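Local coordinates for catabolite control protein A (Lactococcus lactis, PDB 2O20), which probably acts as a global DNA-binding transcription regulator of the LacI family, directing carbon catabolite repression and activation, at residues V66-L70 against V111-F115; T172-I176 against A205-I211. The protein carries 1 engineered substitution. One frame throughout, in Å; residues are numbered along the deposited sequence. Where two conformers were deposited one is given.

Contact 1: residues V66-L70 against V111-F115; sequences VGVIL and VLETF
G67 and F115 bring strand 66-70 and helix 111-115 closest, with their CA atoms 6.4 Å apart. The two segments run almost antiparallel, at 174°, and their axes come within 9.8 Å, the geometry of a helix lying along the strand it covers. The F115 ring carries the close approach. Its chi1 of -78° sets CG beside the backbone N, and the ring receives the CA of G67 over one face in a CH-pi contact, 3.8 Å from CA to the ring centroid and 27° off the normal. V111 CG1 lies over the opposite face, offset toward the rim. A CB modelled on G67 would fall 2.5 Å from F115 CE2, so the ring uses the place where a side chain would stand. I69 completes the contact: its CG1 comes obliquely to F115 CE2 at 3.4 Å. The I69 and V111 side chains reach toward each other tip to tip, with I69 CG1 and CD1 both 3.7 Å from V111 CG1. The I69 side chain crosses that of L112 at about a right angle, its CD1 pressed tightly to L112 CD2 at 3.4 Å. With an alanine in place of F115, G67 CA would probably lose its CH-pi partner and a gap would open beside I69 CG1. Helix 105-118 is the beta-alpha-beta crossover from strand 95-100 to 122-125, passing over strand 65-70 between them. L112 continues to helix 132-141; on the other face V66 meets helix 294-309.

Contact 2: residues T172-I176 against A205-I211; sequences TKKLI and ALLEANI
K173 and A205 mark the nearest backbone approach between helical segment 172-176 and segment 205-211, CA to CA 5.6 Å, and the next pair, I176 and A209, opens to 7.5 Å, with both chains advancing in the same sense. The small side chain of A205 permits the close end: T172 CG2 lies 3.5 Å from A205 CB. With chi1 at -53°, T172 turns CG2 anti to its own N and sets OG1 beside that N, so the methyl faces the partner helix while the hydroxyl bonds to A168 O one turn back. The T172 side chain crosses that of L206 at about a right angle. I176 fills the wider end with three separate carbons. Its CD1 reaches the backbone of the other segment, 3.5 Å from A205 O, its CG2 packs on A209 CB at 3.7 Å, and its CG1 approaches I211 CD1 as the two isoleucines meet tip to tip. I211 is available there because a Schellman motif ends the helix: I211 N bonds to L206 O at 2.9 Å and N210 N to L207 O, with N210 at a phi of 58° turning the chain. On the more exposed side, K173 NZ and E208 OE1 stand 4.6 Å apart, too far for a direct salt bridge, yet both hydrogen-bond to Y169 OH, which links them. Helix 193-208 is the connection of a beta-alpha-beta unit between parallel strands 183-186 and 218-219, the latter outermost within this chain, and the contact packs it against helix 164-177, which precedes strand 183-186. Helix 164-177 lies on the four-stranded parallel sheet, where I176 and L175 touch I183 and T172 touches V244.

Contact 1 closes along the chain before contact 2 opens, and they lie on opposite sides of the chain's centre: their centres are 42 Å apart and their nearest atoms about 27 Å. They share no helix, strand or sheet. The 66-70/111-115 pair joins a helix to the six-stranded parallel sheet, whereas the 172-176/205-211 pair joins two helices beside the four-stranded one. Both belong to the sugar-binding core of the LacI family, whose periplasmic-binding-protein-like fold has two subdomains, each built around one of these parallel beta-sheets. Each contact therefore lies wholly within one subdomain, neither bridges the two, and neither is touched by the other chain of the dimer.

Contact 1: residues V66-L70 against V111-F115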
loop_
_atom_site.group_PDB
_atom_site.type_symbol
_atom_site.label_atom_id
_atom_site.label_comp_id
_atom_site.label_asym_id
_atom_site.label_seq_id
_atom_site.Cartn_x
_atom_site.Cartn_y
_atom_site.Cartn_z
ATOM N N VAL D 66 22.818 -1.456 4.287
ATOM C CA VAL D 66 22.211 -1.114 3.021
ATOM C C VAL D 66 21.210 0.050 3.146
ATOM O O VAL D 66 20.264 -0.001 3.961
ATOM C CB VAL D 66 21.582 -2.346 2.333
ATOM C CG1 VAL D 66 22.691 -3.265 1.815
ATOM C CG2 VAL D 66 20.703 -3.122 3.275
ATOM N N GLY D 67 21.471 1.088 2.354
ATOM C CA GLY D 67 20.570 2.244 2.184
ATOM C C GLY D 67 19.582 1.993 1.051
ATOM O O GLY D 67 19.978 1.671 -0.068
ATOM N N VAL D 68 18.291 2.185 1.326
ATOM C CA VAL D 68 17.235 2.014 0.298
ATOM C C VAL D 68 16.412 3.286 0.194
ATOM O O VAL D 68 15.783 3.716 1.161
ATOM C CB VAL D 68 16.285 0.822 0.635
ATOM C CG1 VAL D 68 15.293 0.571 -0.492
ATOM C CG2 VAL D 68 17.086 -0.452 0.952
ATOM N N ILE D 69 16.394 3.853 -1.002
ATOM C CA ILE D 69 15.674 5.084 -1.300
ATOM C C ILE D 69 14.508 4.723 -2.187
ATOM O O ILE D 69 14.695 4.048 -3.195
ATOM C CB ILE D 69 16.542 6.094 -2.059
ATOM C CG1 ILE D 69 17.843 6.293 -1.302
ATOM C CG2 ILE D 69 15.750 7.427 -2.238
ATOM C CD1 ILE D 69 18.840 7.153 -1.963
ATOM N N LEU D 70 13.315 5.167 -1.790
ATOM C CA LEU D 70 12.097 4.959 -2.591
ATOM C C LEU D 70 11.232 6.196 -2.453
ATOM O O LEU D 70 11.374 6.917 -1.467
ATOM C CB LEU D 70 11.319 3.703 -2.129
ATOM C CG LEU D 70 10.770 3.652 -0.694
ATOM C CD1 LEU D 70 9.653 2.556 -0.559
ATOM C CD2 LEU D 70 11.841 3.388 0.359
ATOM N N VAL D 111 19.033 12.732 1.231
ATOM C CA VAL D 111 19.052 11.311 1.643
ATOM C C VAL D 111 20.438 10.681 1.404
ATOM O O VAL D 111 21.016 10.068 2.315
ATOM C CB VAL D 111 17.924 10.497 0.949
ATOM C CG1 VAL D 111 18.127 8.998 1.140
ATOM C CG2 VAL D 111 16.555 10.922 1.490
ATOM N N LEU D 112 20.981 10.853 0.202
ATOM C CA LEU D 112 22.349 10.390 -0.106
ATOM C C LEU D 112 23.453 10.972 0.786
ATOM O O LEU D 112 24.411 10.280 1.126
ATOM C CB LEU D 112 22.707 10.668 -1.560
ATOM C CG LEU D 112 21.930 9.921 -2.634
ATOM C CD1 LEU D 112 22.509 10.292 -3.993
ATOM C CD2 LEU D 112 21.994 8.430 -2.433
ATOM N N GLU D 113 23.327 12.236 1.167
ATOM C CA GLU D 113 24.267 12.824 2.113
ATOM C C GLU D 113 24.234 12.068 3.422
ATOM O O GLU D 113 25.276 11.748 3.989
ATOM C CB GLU D 113 23.948 14.303 2.376
ATOM C CG GLU D 113 24.269 15.205 1.211
ATOM C CD GLU D 113 24.004 16.687 1.481
ATOM O OE1 GLU D 113 23.275 17.028 2.450
ATOM O OE2 GLU D 113 24.535 17.513 0.704
ATOM N N THR D 114 23.026 11.791 3.900
ATOM C CA THR D 114 22.859 11.072 5.148
ATOM C C THR D 114 23.414 9.653 5.023
ATOM O O THR D 114 24.085 9.183 5.944
ATOM C CB THR D 114 21.397 11.066 5.600
ATOM O OG1 THR D 114 20.957 12.421 5.767
ATOM C CG2 THR D 114 21.247 10.341 6.928
ATOM N N PHE D 115 23.151 8.984 3.893
ATOM C CA PHE D 115 23.706 7.641 3.615
ATOM C C PHE D 115 25.244 7.632 3.541
ATOM O O PHE D 115 25.898 6.796 4.158
ATOM C CB PHE D 115 23.149 7.075 2.280
ATOM C CG PHE D 115 21.731 6.523 2.350
ATOM C CD1 PHE D 115 20.945 6.613 3.493
ATOM C CD2 PHE D 115 21.182 5.951 1.219
ATOM C CE1 PHE D 115 19.642 6.110 3.514
ATOM C CE2 PHE D 115 19.886 5.454 1.219
ATOM C CZ PHE D 115 19.118 5.522 2.378
#

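Contact 2: residues T172-I176 against A205-I211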
loop_
_atom_site.group_PDB
_atom_site.type_symbol
_atom_site.label_atom_id
_atom_site.label_comp_id
_atom_site.label_asym_id
_atom_site.label_seq_id
_atom_site.Cartn_x
_atom_site.Cartn_y
_atom_site.Cartn_z
ATOM N N THR D 172 -0.475 -2.931 -26.119
ATOM C CA THR D 172 -1.086 -2.191 -27.231
ATOM C C THR D 172 -1.732 -3.168 -28.235
ATOM O O THR D 172 -2.869 -2.969 -28.635
ATOM C CB THR D 172 -0.057 -1.271 -27.911
ATOM O OG1 THR D 172 0.555 -0.434 -26.913
ATOM C CG2 THR D 172 -0.700 -0.426 -29.036
ATOM N N LYS D 173 -1.020 -4.245 -28.598
ATOM C CA LYS D 173 -1.555 -5.255 -29.513
ATOM C C LYS D 173 -2.825 -5.936 -29.005
ATOM O O LYS D 173 -3.725 -6.229 -29.768
ATOM C CB LYS D 173 -0.470 -6.323 -29.803
ATOM C CG LYS D 173 -0.737 -7.200 -30.981
ATOM C CD LYS D 173 0.461 -8.159 -31.234
ATOM C CE LYS D 173 0.314 -8.907 -32.532
ATOM N NZ LYS D 173 1.568 -9.656 -32.813
ATOM N N LYS D 174 -2.907 -6.179 -27.700
ATOM C CA LYS D 174 -4.104 -6.736 -27.108
ATOM C C LYS D 174 -5.331 -5.834 -27.337
ATOM O O LYS D 174 -6.427 -6.315 -27.615
ATOM C CB LYS D 174 -3.868 -6.951 -25.608
ATOM C CG LYS D 174 -5.021 -7.583 -24.887
ATOM C CD LYS D 174 -4.617 -8.085 -23.509
ATOM C CE LYS D 174 -5.816 -8.460 -22.712
ATOM N NZ LYS D 174 -6.440 -9.707 -23.221
ATOM N N LEU D 175 -5.146 -4.527 -27.222
ATOM C CA LEU D 175 -6.250 -3.577 -27.435
ATOM C C LEU D 175 -6.566 -3.455 -28.949
ATOM O O LEU D 175 -7.723 -3.274 -29.350
ATOM C CB LEU D 175 -5.898 -2.211 -26.850
ATOM C CG LEU D 175 -5.729 -2.191 -25.324
ATOM C CD1 LEU D 175 -5.144 -0.885 -24.826
ATOM C CD2 LEU D 175 -7.042 -2.488 -24.633
ATOM N N ILE D 176 -5.541 -3.543 -29.778
ATOM C CA ILE D 176 -5.745 -3.582 -31.248
ATOM C C ILE D 176 -6.598 -4.795 -31.599
ATOM O O ILE D 176 -7.545 -4.697 -32.363
ATOM C CB ILE D 176 -4.401 -3.613 -32.010
ATOM C CG1 ILE D 176 -3.755 -2.233 -31.922
ATOM C CG2 ILE D 176 -4.596 -3.996 -33.526
ATOM C CD1 ILE D 176 -2.338 -2.198 -32.294
ATOM N N ALA D 205 3.484 -1.552 -32.268
ATOM C CA ALA D 205 2.164 -2.185 -32.364
ATOM C C ALA D 205 1.220 -1.425 -33.318
ATOM O O ALA D 205 0.571 -2.044 -34.168
ATOM C CB ALA D 205 1.541 -2.350 -30.976
ATOM N N LEU D 206 1.154 -0.099 -33.199
ATOM C CA LEU D 206 0.277 0.720 -34.065
ATOM C C LEU D 206 0.653 0.564 -35.555
ATOM O O LEU D 206 -0.207 0.347 -36.397
ATOM C CB LEU D 206 0.340 2.205 -33.688
ATOM C CG LEU D 206 -0.147 2.580 -32.269
ATOM C CD1 LEU D 206 -0.158 4.086 -32.081
ATOM C CD2 LEU D 206 -1.539 2.020 -31.974
ATOM N N LEU D 207 1.932 0.735 -35.841
ATOM C CA LEU D 207 2.509 0.534 -37.187
ATOM C C LEU D 207 2.140 -0.781 -37.881
ATOM O O LEU D 207 1.826 -0.809 -39.082
ATOM C CB LEU D 207 4.014 0.578 -37.066
ATOM C CG LEU D 207 4.690 1.888 -37.411
ATOM C CD1 LEU D 207 6.077 1.980 -36.758
ATOM C CD2 LEU D 207 4.840 1.902 -38.895
ATOM N N GLU D 208 2.210 -1.874 -37.138
ATOM C CA GLU D 208 1.912 -3.189 -37.695
ATOM C C GLU D 208 0.433 -3.368 -38.004
ATOM O O GLU D 208 0.083 -4.164 -38.877
ATOM C CB GLU D 208 2.392 -4.293 -36.776
ATOM C CG GLU D 208 3.906 -4.433 -36.682
ATOM C CD GLU D 208 4.301 -5.430 -35.598
ATOM O OE1 GLU D 208 3.372 -6.005 -34.992
ATOM O OE2 GLU D 208 5.509 -5.619 -35.337
ATOM N N ALA D 209 -0.422 -2.602 -37.317
ATOM C CA ALA D 209 -1.860 -2.577 -37.572
ATOM C C ALA D 209 -2.313 -1.447 -38.516
ATOM O O ALA D 209 -3.502 -1.226 -38.652
ATOM C CB ALA D 209 -2.620 -2.464 -36.216
ATOM N N ASN D 210 -1.376 -0.721 -39.130
ATOM C CA ASN D 210 -1.680 0.421 -40.010
ATOM C C ASN D 210 -2.497 1.521 -39.288
ATOM O O ASN D 210 -3.389 2.151 -39.859
ATOM C CB ASN D 210 -2.355 -0.029 -41.321
ATOM C CG ASN D 210 -1.444 -0.886 -42.184
ATOM O OD1 ASN D 210 -0.848 -1.846 -41.712
ATOM N ND2 ASN D 210 -1.352 -0.550 -43.466
ATOM N N ILE D 211 -2.158 1.767 -38.022
ATOM C CA ILE D 211 -2.737 2.880 -37.270
ATOM C C ILE D 211 -1.719 4.006 -37.178
ATOM O O ILE D 211 -0.612 3.780 -36.755
ATOM C CB ILE D 211 -3.129 2.459 -35.841
ATOM C CG1 ILE D 211 -4.202 1.371 -35.894
ATOM C CG2 ILE D 211 -3.588 3.706 -35.027
ATOM C CD1 ILE D 211 -4.282 0.554 -34.679
#